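PDB 2HTA: putative glucose-6-phosphate 1-epimerase from Salmonella typhimurium, which probably interconverts the alpha and beta anomers of glucose 6-phosphate and related hexose 6-phosphates, acting as a monomeric sugar-phosphate mutarotase. Local coordinates for residues E70-L74 against N241-D245; L132-S138 against F150-F156. All blocks are in the same frame, centred on the assembly; numbering follows the deposited sequence.

How the interactions relate
Both interactions reach the same large antiparallel sheet, at places whose centres lie 27 Å apart, on opposite sides of the chain's centre; their nearest atoms are about 8 Å apart and do not touch. Along the chain, 70-74 comes first, then both strands of interaction 2, and finally 241-245. Interaction 2 is local, a pairing of neighbouring strands 130-137 and 151-158 near one side of the sheet. Interaction 1 spans 167 residues and joins a loop after strand 61-67 to strand 242-249, which strands 162-169 and 298-308 separate from strand 151-158. One contact thus builds the sheet, while the other ties a distant loop to it.

Interaction 1: residues E70-L74 against N241-D245; sequences EEEVL and NRTID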
# COMPACT_ATOMS: atom_id res chain seq x y z
N GLU A 70 16.68 -9.74 4.86
CA GLU A 70 15.69 -10.02 3.77
C GLU A 70 15.91 -9.08 2.58
O GLU A 70 16.52 -8.02 2.75
CB GLU A 70 14.26 -9.84 4.29
CG GLU A 70 13.92 -10.71 5.48
CD GLU A 70 13.98 -12.20 5.21
OE1 GLU A 70 13.89 -12.62 4.04
OE2 GLU A 70 14.17 -12.94 6.21
N GLU A 71 15.48 -9.48 1.39
CA GLU A 71 15.42 -8.59 0.22
C GLU A 71 14.26 -7.63 0.42
O GLU A 71 13.35 -7.87 1.22
CB GLU A 71 15.21 -9.41 -1.06
CG GLU A 71 16.14 -10.64 -1.13
CD GLU A 71 17.36 -10.40 -1.92
OE1 GLU A 71 17.91 -9.25 -1.86
OE2 GLU A 71 17.77 -11.35 -2.62
N GLU A 72 14.30 -6.51 -0.29
CA GLU A 72 13.18 -5.56 -0.22
C GLU A 72 11.85 -6.32 -0.30
O GLU A 72 11.64 -7.19 -1.16
CB GLU A 72 13.25 -4.58 -1.41
CG GLU A 72 14.53 -3.68 -1.44
CD GLU A 72 14.58 -2.59 -0.35
OE1 GLU A 72 13.53 -2.23 0.28
OE2 GLU A 72 15.71 -2.06 -0.10
N VAL A 73 10.93 -5.94 0.55
CA VAL A 73 9.62 -6.59 0.58
C VAL A 73 8.60 -5.88 -0.31
O VAL A 73 7.75 -6.53 -0.90
CB VAL A 73 9.10 -6.65 2.00
CG1 VAL A 73 7.68 -7.30 2.04
CG2 VAL A 73 10.05 -7.51 2.82
N LEU A 74 8.63 -4.56 -0.33
CA LEU A 74 7.73 -3.78 -1.16
C LEU A 74 8.36 -3.38 -2.47
O LEU A 74 9.52 -3.02 -2.52
CB LEU A 74 7.32 -2.49 -0.43
CG LEU A 74 6.56 -2.70 0.90
CD1 LEU A 74 6.39 -1.37 1.59
CD2 LEU A 74 5.18 -3.41 0.63
N ASN A 241 12.78 -17.33 -2.97
CA ASN A 241 12.83 -18.35 -1.92
C ASN A 241 12.22 -17.88 -0.61
O ASN A 241 12.82 -18.02 0.47
CB ASN A 241 14.27 -18.82 -1.69
CG ASN A 241 14.88 -19.43 -2.95
OD1 ASN A 241 14.23 -20.25 -3.65
ND2 ASN A 241 16.10 -19.02 -3.27
N ARG A 242 11.05 -17.27 -0.69
CA ARG A 242 10.43 -16.80 0.55
C ARG A 242 8.91 -16.84 0.42
O ARG A 242 8.41 -16.95 -0.71
CB ARG A 242 10.87 -15.36 0.83
CG ARG A 242 10.38 -14.26 -0.16
CD ARG A 242 11.04 -12.96 0.17
NE ARG A 242 10.57 -11.88 -0.70
CZ ARG A 242 10.98 -10.62 -0.58
NH1 ARG A 242 11.85 -10.31 0.37
NH2 ARG A 242 10.51 -9.67 -1.38
N THR A 243 8.21 -16.76 1.54
CA THR A 243 6.77 -16.38 1.47
C THR A 243 6.59 -15.02 2.16
O THR A 243 7.36 -14.64 3.07
CB THR A 243 5.84 -17.40 2.18
OG1 THR A 243 6.30 -17.54 3.51
CG2 THR A 243 5.88 -18.76 1.54
N ILE A 244 5.62 -14.26 1.69
CA ILE A 244 5.22 -13.07 2.39
C ILE A 244 3.79 -13.29 2.90
O ILE A 244 2.88 -13.68 2.12
CB ILE A 244 5.31 -11.81 1.48
CG1 ILE A 244 6.78 -11.54 1.02
CG2 ILE A 244 4.74 -10.61 2.20
CD1 ILE A 244 6.85 -10.63 -0.31
N ASP A 245 3.61 -13.11 4.19
CA ASP A 245 2.29 -13.22 4.82
C ASP A 245 1.69 -11.84 4.85
O ASP A 245 2.33 -10.91 5.34
CB ASP A 245 2.44 -13.74 6.23
CG ASP A 245 2.96 -15.15 6.26
OD1 ASP A 245 2.75 -15.94 5.28
OD2 ASP A 245 3.61 -15.47 7.26
O HOH W 1 13.73 -11.85 1.45
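The guanidinium of Arg242 is used edge-on: the carbonyl oxygens of Glu71 and Glu72 both lie at its rim, close to its plane, while the CA of Val73 approaches obliquely. The two bonds differ in quality. NH2 reaches Glu72 O at 2.7 Å with an almost straight N-H...O angle of 170°, NH2 standing somewhat tilted from the plane of that carbonyl. NH1 meets Glu71 O at 3.0 Å from well above that carbonyl's plane, so the oxygen is not approached along a lone pair. With two successive carbonyls gripping its two terminal nitrogens, the group can hardly turn about its own axis.

The chain behind it is straight from CG to NE after a first turn that sets CG between the backbone N and the carbonyl carbon (chi1 67°), and this extension carries the charge across to the loop. A water completes the NH1 side: it accepts from Arg242 NH1, its oxygen 2.7 Å from that nitrogen. The same water accepts from Glu71 N and donates to Glu70 OE1. Glu70 therefore meets the arginine through water, its OE1 4.8 Å from NH1, a separation at which the opposite charges may still attract. NH2 also donates to Asn183 O, and the side chain of Asn183 bonds Glu72 O, so strand 172-183 shares in this buried polar network.

Beside it the contact is apolar. Val73 CG1 and Ile244 CD1 approach to 4.2 Å as the two side chains pass one another pointing opposite ways, with Phe182 touching both. The 70-74 segment has no regular secondary structure, and the guanidinium of a strand arginine binds two successive carbonyls of this loop, joining strands 61-67, 172-183 and 242-249 of the mutarotase beta fold away from the annotated sites.

Interaction 2: residues L132-S138 against F150-F156; sequences LTFELQS and FTLLARF
Phe134 and Phe156 form the apolar centre, CD1 of the former 3.5 Å from CE1 of the latter. Their planes are nearly perpendicular (87°) with centroids 5.7 Å apart, and Phe55 touches both rings. On the same face Leu136 CB meets Leu152 CB at 4.2 Å, while CD2 of Leu136 packs against Phe150 CE2. The Phe150 ring swings across the strand end (chi1 68°), which brings one face under the backbone N of Ser138, 3.5 Å above the plane over its centre; Trp96 adds a further aromatic contact.

The backbones that carry these groups run antiparallel, their axes at 161°. Leu132-Phe156, Phe134-Ala154 and Leu136-Leu152 are hydrogen-bonded pairs, each joined by two N-H...O bonds, and the intervening pairs are of the non-hydrogen-bonded kind.

The other face grows more polar. Leu153 CD2 touches both Thr133 CG2 and Glu135 CB, and Arg155 runs alongside Thr133 to a salt bridge with Glu167 on strand 162-169. At the end of the ladder where 130-137 finishes and 151-158 begins, Gln137 NE2 donates to Thr151 OG1 (3.1 Å), the acceptor lying near the amide plane. Ser138 closes the ladder: its N donates to Phe150 O, and its OG takes the N-H of Phe150 (3.0 Å) while also bonding Asp149.

The side chain of Leu136, on the apolar face, is about 8 Å from that of Arg114, a probable substrate-binding residue. This regular antiparallel ladder, with one aromatic, aliphatic face and one mixed, more polar face, belongs to the large antiparallel sheet of the galactose mutarotase-like beta-sandwich.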
# COMPACT_ATOMS: atom_id res chain seq x y z
N LEU A 132 5.58 5.14 13.65
CA LEU A 132 5.35 6.50 13.15
C LEU A 132 3.85 6.72 12.99
O LEU A 132 3.13 5.78 12.61
CB LEU A 132 5.98 6.70 11.75
CG LEU A 132 7.49 6.48 11.53
CD1 LEU A 132 7.72 5.02 11.19
CD2 LEU A 132 7.92 7.37 10.35
N THR A 133 3.41 7.95 13.27
CA THR A 133 1.99 8.31 13.07
C THR A 133 1.96 9.51 12.17
O THR A 133 2.56 10.53 12.49
CB THR A 133 1.36 8.69 14.35
OG1 THR A 133 1.41 7.58 15.25
CG2 THR A 133 -0.10 9.02 14.10
N PHE A 134 1.23 9.40 11.07
CA PHE A 134 1.02 10.51 10.12
C PHE A 134 -0.44 10.95 10.25
O PHE A 134 -1.34 10.12 10.54
CB PHE A 134 1.29 10.02 8.69
CG PHE A 134 2.71 9.67 8.41
CD1 PHE A 134 3.21 8.35 8.66
CD2 PHE A 134 3.59 10.64 7.94
CE1 PHE A 134 4.58 8.04 8.37
CE2 PHE A 134 4.93 10.30 7.63
CZ PHE A 134 5.41 9.03 7.84
N GLU A 135 -0.70 12.23 9.98
CA GLU A 135 -2.09 12.72 10.11
C GLU A 135 -2.46 13.55 8.86
O GLU A 135 -1.66 14.37 8.40
CB GLU A 135 -2.16 13.63 11.33
CG GLU A 135 -3.56 14.18 11.57
CD GLU A 135 -3.59 15.03 12.84
OE1 GLU A 135 -3.14 16.18 12.80
OE2 GLU A 135 -4.00 14.53 13.89
N LEU A 136 -3.69 13.37 8.39
CA LEU A 136 -4.24 14.21 7.32
C LEU A 136 -5.53 14.81 7.84
O LEU A 136 -6.30 14.13 8.50
CB LEU A 136 -4.49 13.41 6.06
CG LEU A 136 -5.02 14.26 4.87
CD1 LEU A 136 -3.84 15.06 4.25
CD2 LEU A 136 -5.54 13.29 3.85
N GLN A 137 -5.75 16.12 7.60
CA GLN A 137 -7.02 16.72 8.02
C GLN A 137 -7.70 17.40 6.86
O GLN A 137 -7.05 17.83 5.91
CB GLN A 137 -6.82 17.74 9.12
CG GLN A 137 -6.34 17.05 10.43
CD GLN A 137 -6.37 17.98 11.57
OE1 GLN A 137 -5.49 18.81 11.70
NE2 GLN A 137 -7.39 17.85 12.43
N SER A 138 -9.01 17.51 6.95
CA SER A 138 -9.76 18.29 5.97
C SER A 138 -9.36 19.75 6.03
O SER A 138 -8.80 20.24 7.03
CB SER A 138 -11.28 18.16 6.24
OG SER A 138 -11.56 18.35 7.60
N PHE A 150 -12.76 15.74 8.41
CA PHE A 150 -12.17 14.45 8.81
C PHE A 150 -10.77 14.68 9.40
O PHE A 150 -10.15 15.73 9.15
CB PHE A 150 -12.07 13.50 7.57
CG PHE A 150 -11.03 13.96 6.51
CD1 PHE A 150 -11.44 14.73 5.40
CD2 PHE A 150 -9.69 13.61 6.62
CE1 PHE A 150 -10.50 15.11 4.45
CE2 PHE A 150 -8.73 14.04 5.71
CZ PHE A 150 -9.15 14.79 4.59
N THR A 151 -10.31 13.71 10.19
CA THR A 151 -8.89 13.57 10.54
C THR A 151 -8.56 12.09 10.29
O THR A 151 -9.22 11.18 10.86
CB THR A 151 -8.64 13.89 12.02
OG1 THR A 151 -9.07 15.22 12.29
CG2 THR A 151 -7.15 13.78 12.31
N LEU A 152 -7.56 11.84 9.44
CA LEU A 152 -7.17 10.50 9.07
C LEU A 152 -5.78 10.30 9.67
O LEU A 152 -4.93 11.21 9.58
CB LEU A 152 -6.99 10.43 7.56
CG LEU A 152 -7.75 9.54 6.61
CD1 LEU A 152 -7.02 9.48 5.20
CD2 LEU A 152 -8.06 8.14 7.15
N LEU A 153 -5.59 9.17 10.37
CA LEU A 153 -4.31 8.80 10.94
C LEU A 153 -3.80 7.53 10.30
O LEU A 153 -4.56 6.59 10.13
CB LEU A 153 -4.41 8.56 12.47
CG LEU A 153 -4.81 9.87 13.15
CD1 LEU A 153 -5.58 9.73 14.39
CD2 LEU A 153 -3.57 10.74 13.39
N ALA A 154 -2.51 7.49 9.98
CA ALA A 154 -1.87 6.27 9.44
C ALA A 154 -0.74 5.98 10.43
O ALA A 154 0.16 6.82 10.61
CB ALA A 154 -1.33 6.48 8.03
N ARG A 155 -0.84 4.85 11.11
CA ARG A 155 0.18 4.44 12.11
C ARG A 155 0.90 3.27 11.54
O ARG A 155 0.25 2.33 11.05
CB ARG A 155 -0.52 4.06 13.42
CG ARG A 155 -1.33 5.21 14.04
CD ARG A 155 -1.88 4.79 15.39
NE ARG A 155 -2.31 5.94 16.17
CZ ARG A 155 -3.56 6.39 16.19
NH1 ARG A 155 -3.88 7.46 16.93
NH2 ARG A 155 -4.50 5.76 15.51
N PHE A 156 2.24 3.35 11.52
CA PHE A 156 3.10 2.31 10.99
C PHE A 156 4.00 1.76 12.08
O PHE A 156 4.41 2.52 12.95
CB PHE A 156 4.02 2.89 9.93
CG PHE A 156 3.28 3.41 8.75
CD1 PHE A 156 2.75 4.70 8.77
CD2 PHE A 156 3.05 2.57 7.65
CE1 PHE A 156 2.01 5.19 7.63
CE2 PHE A 156 2.36 3.08 6.51
CZ PHE A 156 1.84 4.36 6.53